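Local coordinates for protein choline dehydrogenase and related flavoproteins (Aspergillus oryzae, PDB 3Q9T) that oxidises formate as a flavin-dependent oxidase of the glucose-methanol-choline oxidoreductase family, carrying 8-formyl-FAD at its catalytic site, at residues E366-Y371 with D456-R461; R205-G210 with K342-P347. All blocks are in the same frame, centred on the assembly; numbering follows the deposited sequence.

Contact 1: residues E366-Y371 with D456-R461; sequences EKDAEY and DIIAMR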
loop_
_atom_site.group_PDB
_atom_site.type_symbol
_atom_site.label_atom_id
_atom_site.label_comp_id
_atom_site.label_asym_id
_atom_site.label_seq_id
_atom_site.Cartn_x
_atom_site.Cartn_y
_atom_site.Cartn_z
ATOM N N GLU A 366 19.151 -22.794 10.475
ATOM C CA GLU A 366 19.514 -24.162 10.089
ATOM C C GLU A 366 18.315 -25.090 10.026
ATOM O O GLU A 366 18.361 -26.128 9.368
ATOM C CB GLU A 366 20.553 -24.759 11.049
ATOM C CG GLU A 366 21.884 -24.025 11.097
ATOM C CD GLU A 366 22.742 -24.255 9.870
ATOM O OE1 GLU A 366 23.984 -24.176 9.982
ATOM O OE2 GLU A 366 22.178 -24.509 8.789
ATOM N N LYS A 367 17.241 -24.720 10.711
ATOM C CA LYS A 367 16.040 -25.538 10.725
ATOM C C LYS A 367 15.197 -25.359 9.466
ATOM O O LYS A 367 14.219 -26.070 9.270
ATOM C CB LYS A 367 15.191 -25.232 11.963
ATOM C CG LYS A 367 15.837 -25.641 13.284
ATOM C CD LYS A 367 14.875 -25.439 14.440
ATOM C CE LYS A 367 15.592 -25.518 15.779
ATOM N NZ LYS A 367 14.694 -25.103 16.899
ATOM N N ASP A 368 15.556 -24.407 8.612
ATOM C CA ASP A 368 14.759 -24.179 7.413
ATOM C C ASP A 368 15.444 -24.820 6.209
ATOM O O ASP A 368 16.582 -24.476 5.882
ATOM C CB ASP A 368 14.548 -22.680 7.191
ATOM C CG ASP A 368 13.732 -22.382 5.946
ATOM O OD1 ASP A 368 12.500 -22.193 6.084
ATOM O OD2 ASP A 368 14.326 -22.333 4.837
ATOM N N ALA A 369 14.754 -25.753 5.559
ATOM C CA ALA A 369 15.328 -26.467 4.407
ATOM C C ALA A 369 15.860 -25.507 3.340
ATOM O O ALA A 369 16.951 -25.694 2.812
ATOM C CB ALA A 369 14.303 -27.419 3.794
ATOM N N GLU A 370 15.078 -24.481 3.023
ATOM C CA GLU A 370 15.521 -23.481 2.057
ATOM C C GLU A 370 16.817 -22.731 2.463
ATOM O O GLU A 370 17.726 -22.591 1.650
ATOM C CB GLU A 370 14.387 -22.517 1.701
ATOM C CG GLU A 370 14.773 -21.558 0.585
ATOM C CD GLU A 370 13.661 -20.594 0.203
ATOM O OE1 GLU A 370 13.992 -19.464 -0.232
ATOM O OE2 GLU A 370 12.469 -20.962 0.332
ATOM N N TYR A 371 16.916 -22.258 3.705
ATOM C CA TYR A 371 18.173 -21.635 4.139
ATOM C C TYR A 371 19.339 -22.600 4.007
ATOM O O TYR A 371 20.414 -22.219 3.544
ATOM C CB TYR A 371 18.120 -21.102 5.581
ATOM C CG TYR A 371 19.472 -20.602 6.050
ATOM C CD1 TYR A 371 20.381 -21.456 6.668
ATOM C CD2 TYR A 371 19.860 -19.287 5.837
ATOM C CE1 TYR A 371 21.619 -21.013 7.094
ATOM C CE2 TYR A 371 21.104 -18.832 6.249
ATOM C CZ TYR A 371 21.976 -19.701 6.874
ATOM O OH TYR A 371 23.202 -19.248 7.276
ATOM N N ASP A 456 15.443 -13.470 2.981
ATOM C CA ASP A 456 15.229 -12.372 3.934
ATOM C C ASP A 456 13.949 -12.581 4.722
ATOM O O ASP A 456 13.876 -12.249 5.902
ATOM C CB ASP A 456 15.168 -11.006 3.226
ATOM C CG ASP A 456 16.543 -10.368 3.029
ATOM O OD1 ASP A 456 17.557 -10.966 3.449
ATOM O OD2 ASP A 456 16.610 -9.250 2.452
ATOM N N ILE A 457 12.914 -13.095 4.058
ATOM C CA ILE A 457 11.654 -13.372 4.737
ATOM C C ILE A 457 11.884 -14.475 5.775
ATOM O O ILE A 457 11.415 -14.397 6.906
ATOM C CB ILE A 457 10.541 -13.823 3.738
ATOM C CG1 ILE A 457 10.231 -12.705 2.728
ATOM C CG2 ILE A 457 9.285 -14.257 4.482
ATOM C CD1 ILE A 457 9.148 -13.073 1.699
ATOM N N ILE A 458 12.636 -15.491 5.382
ATOM C CA ILE A 458 12.915 -16.619 6.274
ATOM C C ILE A 458 13.702 -16.163 7.501
ATOM O O ILE A 458 13.405 -16.575 8.615
ATOM C CB ILE A 458 13.658 -17.752 5.529
ATOM C CG1 ILE A 458 12.690 -18.425 4.566
ATOM C CG2 ILE A 458 14.266 -18.752 6.503
ATOM C CD1 ILE A 458 13.343 -19.044 3.374
ATOM N N ALA A 459 14.687 -15.294 7.299
ATOM C CA ALA A 459 15.454 -14.765 8.419
ATOM C C ALA A 459 14.574 -13.901 9.326
ATOM O O ALA A 459 14.620 -14.027 10.556
ATOM C CB ALA A 459 16.665 -13.964 7.919
ATOM N N MET A 460 13.765 -13.030 8.723
ATOM C CA MET A 460 12.911 -12.148 9.516
ATOM C C MET A 460 11.936 -12.959 10.342
ATOM O O MET A 460 11.749 -12.689 11.527
ATOM C CB MET A 460 12.157 -11.128 8.655
ATOM C CG MET A 460 11.235 -10.239 9.490
ATOM S SD MET A 460 12.175 -9.244 10.667
ATOM C CE MET A 460 12.607 -7.813 9.624
ATOM N N ARG A 461 11.322 -13.956 9.714
ATOM C CA ARG A 461 10.485 -14.921 10.438
ATOM C C ARG A 461 11.241 -15.498 11.646
ATOM O O ARG A 461 10.756 -15.478 12.781
ATOM C CB ARG A 461 10.074 -16.057 9.503
ATOM C CG ARG A 461 9.169 -17.112 10.128
ATOM C CD ARG A 461 9.735 -18.483 9.829
ATOM N NE ARG A 461 9.561 -18.827 8.438
ATOM C CZ ARG A 461 10.283 -19.717 7.769
ATOM N NH1 ARG A 461 11.276 -20.388 8.355
ATOM N NH2 ARG A 461 9.992 -19.937 6.493
HETATM O O HOH W 1 10.470 -21.424 4.271
#
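D368 and R461 form a salt bridge in which a single carboxylate oxygen takes both ends of the guanidinium. NH1 of R461 reaches OD1 of D368 at 3.1 Å with an N-H...O angle of 158°, while NH2 of R461 makes a weak bond to the same OD1 at 3.4 Å. The oxygen lies almost exactly in the guanidinium plane, at its edge, but the arginine meets it from above the carboxylate plane; the two flat groups are turned 39° apart. A water joins the pair, donating to OD1 of D368 and accepting from NH2 of R461 at 2.7 Å, so that OD1 is gripped by two N-H groups and a water. I458, one turn before R461 on the same face of helix 454-473, supplies the apolar part. Its CG2 lies 3.7 Å from CG of D368, the two side chains crossing at about a right angle, and its CD1 packs against the carboxylate end of E370, 3.5 Å from CD. The extended chain of E370 lays its CB and CG along the same methyl. CB of I458 also sits over one face of the guanidinium, near its rim.

D368 is the N-cap of helix 369-377. With CG anti to the backbone N (chi1 180°), OD2 turns to the helix start and accepts from N of Y371 at 2.8 Å through its anti lone pair. One carboxylate thus divides its work, OD2 for the cap and OD1 for the neighbouring helix, and the cap limits its rotation. The side chain of R461 also touches M497 of helix 494-504, and D494 offers NE a long, weak ion pair. OH of Y371 is in turn hydrogen-bonded to OD2 of D382.

Contact 2: residues R205-G210 with K342-P347; sequences RGQRSG and KNRSGP
R344 reaches across to Q207 through its NE rather than the end of its guanidinium. NE donates to OE1 of Q207 over 3.1 Å, with an N-H...O angle of 160°. The acceptor lies in the guanidinium plane, at its edge, and the nitrogen is tilted slightly from the carbonyl plane of the amide, leaving the two flat groups nearly coplanar, 15° apart. Both chains are bent. R344 places CG beside its own backbone N and bends again at the next bond (chi2 -57°), which swings the CD-NE part towards the glutamine; Q207, bent at chi2 as well, carries OE1 toward NE of R344. CD of R344 passes 3.8 Å from OE1 of Q207, and its CB lies 3.9 Å from O of R205.

The contact joins the turn between the antiparallel strands 195-204 and 207-208 to the end of helix 331-343, where R344 leaves helical geometry with positive phi. Just before it, OD1 of N343 accepts from N of S345 at 3.1 Å, an Asx turn, and additionally from OG of S345 at 2.6 Å, the hydroxyl arriving in the carbonyl plane on a lone pair and the amide from above that plane. CA of G206 lies 4.2 Å from O of R344, and the positive phi of this residue suits glycine. Y340, on the helix, donates its hydroxyl to O of G206, while E161 accepts from the backbone N atoms of R205 and G206.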
loop_
_atom_site.group_PDB
_atom_site.type_symbol
_atom_site.label_atom_id
_atom_site.label_comp_id
_atom_site.label_asym_id
_atom_site.label_seq_id
_atom_site.Cartn_x
_atom_site.Cartn_y
_atom_site.Cartn_z
ATOM N N ARG A 205 21.617 14.703 29.815
ATOM C CA ARG A 205 20.770 15.470 30.713
ATOM C C ARG A 205 19.416 15.690 30.072
ATOM O O ARG A 205 18.930 16.824 30.021
ATOM C CB ARG A 205 21.425 16.811 31.040
ATOM C CG ARG A 205 22.618 16.698 31.988
ATOM C CD ARG A 205 23.328 18.034 32.092
ATOM N NE ARG A 205 23.564 18.447 33.474
ATOM C CZ ARG A 205 22.736 19.206 34.191
ATOM N NH1 ARG A 205 21.594 19.643 33.667
ATOM N NH2 ARG A 205 23.051 19.528 35.440
ATOM N N GLY A 206 18.823 14.609 29.561
ATOM C CA GLY A 206 17.461 14.637 29.032
ATOM C C GLY A 206 17.205 15.630 27.903
ATOM O O GLY A 206 16.081 16.058 27.667
ATOM N N GLN A 207 18.258 16.011 27.203
ATOM C CA GLN A 207 18.105 16.857 26.033
ATOM C C GLN A 207 18.634 16.114 24.820
ATOM O O GLN A 207 19.637 15.415 24.918
ATOM C CB GLN A 207 18.864 18.181 26.220
ATOM C CG GLN A 207 18.252 19.125 27.259
ATOM C CD GLN A 207 17.652 20.373 26.635
ATOM O OE1 GLN A 207 16.581 20.836 27.044
ATOM N NE2 GLN A 207 18.339 20.925 25.634
ATOM N N ARG A 208 17.970 16.271 23.677
ATOM C CA ARG A 208 18.459 15.690 22.436
ATOM C C ARG A 208 19.759 16.339 21.962
ATOM O O ARG A 208 19.911 17.547 22.027
ATOM C CB ARG A 208 17.421 15.830 21.320
ATOM C CG ARG A 208 17.924 15.309 19.965
ATOM C CD ARG A 208 16.999 15.722 18.811
ATOM N NE ARG A 208 15.712 15.024 18.839
ATOM C CZ ARG A 208 15.517 13.790 18.366
ATOM N NH1 ARG A 208 16.528 13.106 17.824
ATOM N NH2 ARG A 208 14.305 13.252 18.411
ATOM N N SER A 209 20.672 15.525 21.450
ATOM C CA SER A 209 21.905 16.015 20.841
ATOM C C SER A 209 21.811 15.878 19.330
ATOM O O SER A 209 22.075 14.799 18.784
ATOM C CB SER A 209 23.114 15.210 21.334
ATOM O OG SER A 209 23.152 15.147 22.747
ATOM N N GLY A 210 21.429 16.967 18.667
ATOM C CA GLY A 210 21.332 17.013 17.220
ATOM C C GLY A 210 22.531 17.667 16.549
ATOM O O GLY A 210 23.333 18.347 17.201
ATOM N N LYS A 342 10.960 21.770 35.046
ATOM C CA LYS A 342 11.685 22.570 36.021
ATOM C C LYS A 342 13.192 22.340 35.948
ATOM O O LYS A 342 13.968 23.283 36.092
ATOM C CB LYS A 342 11.143 22.368 37.441
ATOM C CG LYS A 342 11.482 21.025 38.059
ATOM C CD LYS A 342 11.333 21.045 39.581
ATOM C CE LYS A 342 12.379 21.943 40.243
ATOM N NZ LYS A 342 12.198 21.992 41.726
ATOM N N ASN A 343 13.611 21.103 35.701
ATOM C CA ASN A 343 15.040 20.816 35.639
ATOM C C ASN A 343 15.462 19.719 34.647
ATOM O O ASN A 343 16.574 19.193 34.748
ATOM C CB ASN A 343 15.586 20.505 37.038
ATOM C CG ASN A 343 15.284 19.093 37.473
ATOM O OD1 ASN A 343 14.332 18.482 36.994
ATOM N ND2 ASN A 343 16.104 18.557 38.378
ATOM N N ARG A 344 14.574 19.378 33.708
ATOM C CA ARG A 344 14.858 18.370 32.676
ATOM C C ARG A 344 15.143 16.965 33.218
ATOM O O ARG A 344 15.737 16.148 32.515
ATOM C CB ARG A 344 16.042 18.796 31.783
ATOM C CG ARG A 344 15.884 20.126 31.077
ATOM C CD ARG A 344 14.644 20.157 30.218
ATOM N NE ARG A 344 14.572 21.371 29.403
ATOM C CZ ARG A 344 13.758 22.399 29.635
ATOM N NH1 ARG A 344 12.928 22.382 30.674
ATOM N NH2 ARG A 344 13.769 23.453 28.823
ATOM N N SER A 345 14.745 16.677 34.454
ATOM C CA SER A 345 14.925 15.323 35.007
ATOM C C SER A 345 13.714 14.425 34.712
ATOM O O SER A 345 12.696 14.888 34.185
ATOM C CB SER A 345 15.187 15.371 36.518
ATOM O OG SER A 345 14.051 15.862 37.221
ATOM N N GLY A 346 13.825 13.141 35.051
ATOM C CA GLY A 346 12.711 12.222 34.880
ATOM C C GLY A 346 12.609 11.534 33.521
ATOM O O GLY A 346 13.408 11.796 32.615
ATOM N N PRO A 347 11.604 10.648 33.367
ATOM C CA PRO A 347 11.462 9.786 32.186
ATOM C C PRO A 347 11.044 10.557 30.925
ATOM O O PRO A 347 11.261 10.073 29.808
ATOM C CB PRO A 347 10.366 8.805 32.606
ATOM C CG PRO A 347 9.522 9.596 33.558
ATOM C CD PRO A 347 10.485 10.472 34.317
#

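Contact 2 and contact 1 follow one another along the chain, the former closing before the latter opens. Their centres are 42 Å apart and their nearest atoms about 23 Å, so they do not touch, and they share no helix or strand. A relation nevertheless runs through the large mixed sheet: contact 2 includes its strand 207-208, and M460 of 456-461 packs on its strand 415-423. The touching residues of both contacts lie away from the FAD site, though R208 of 205-210 bonds O of the FAD-binding N97. Contact 1 ties the start of helix 369-377 to helix 454-473, 85 residues apart; contact 2 ties a hairpin turn to the end of helix 331-343, 132 apart.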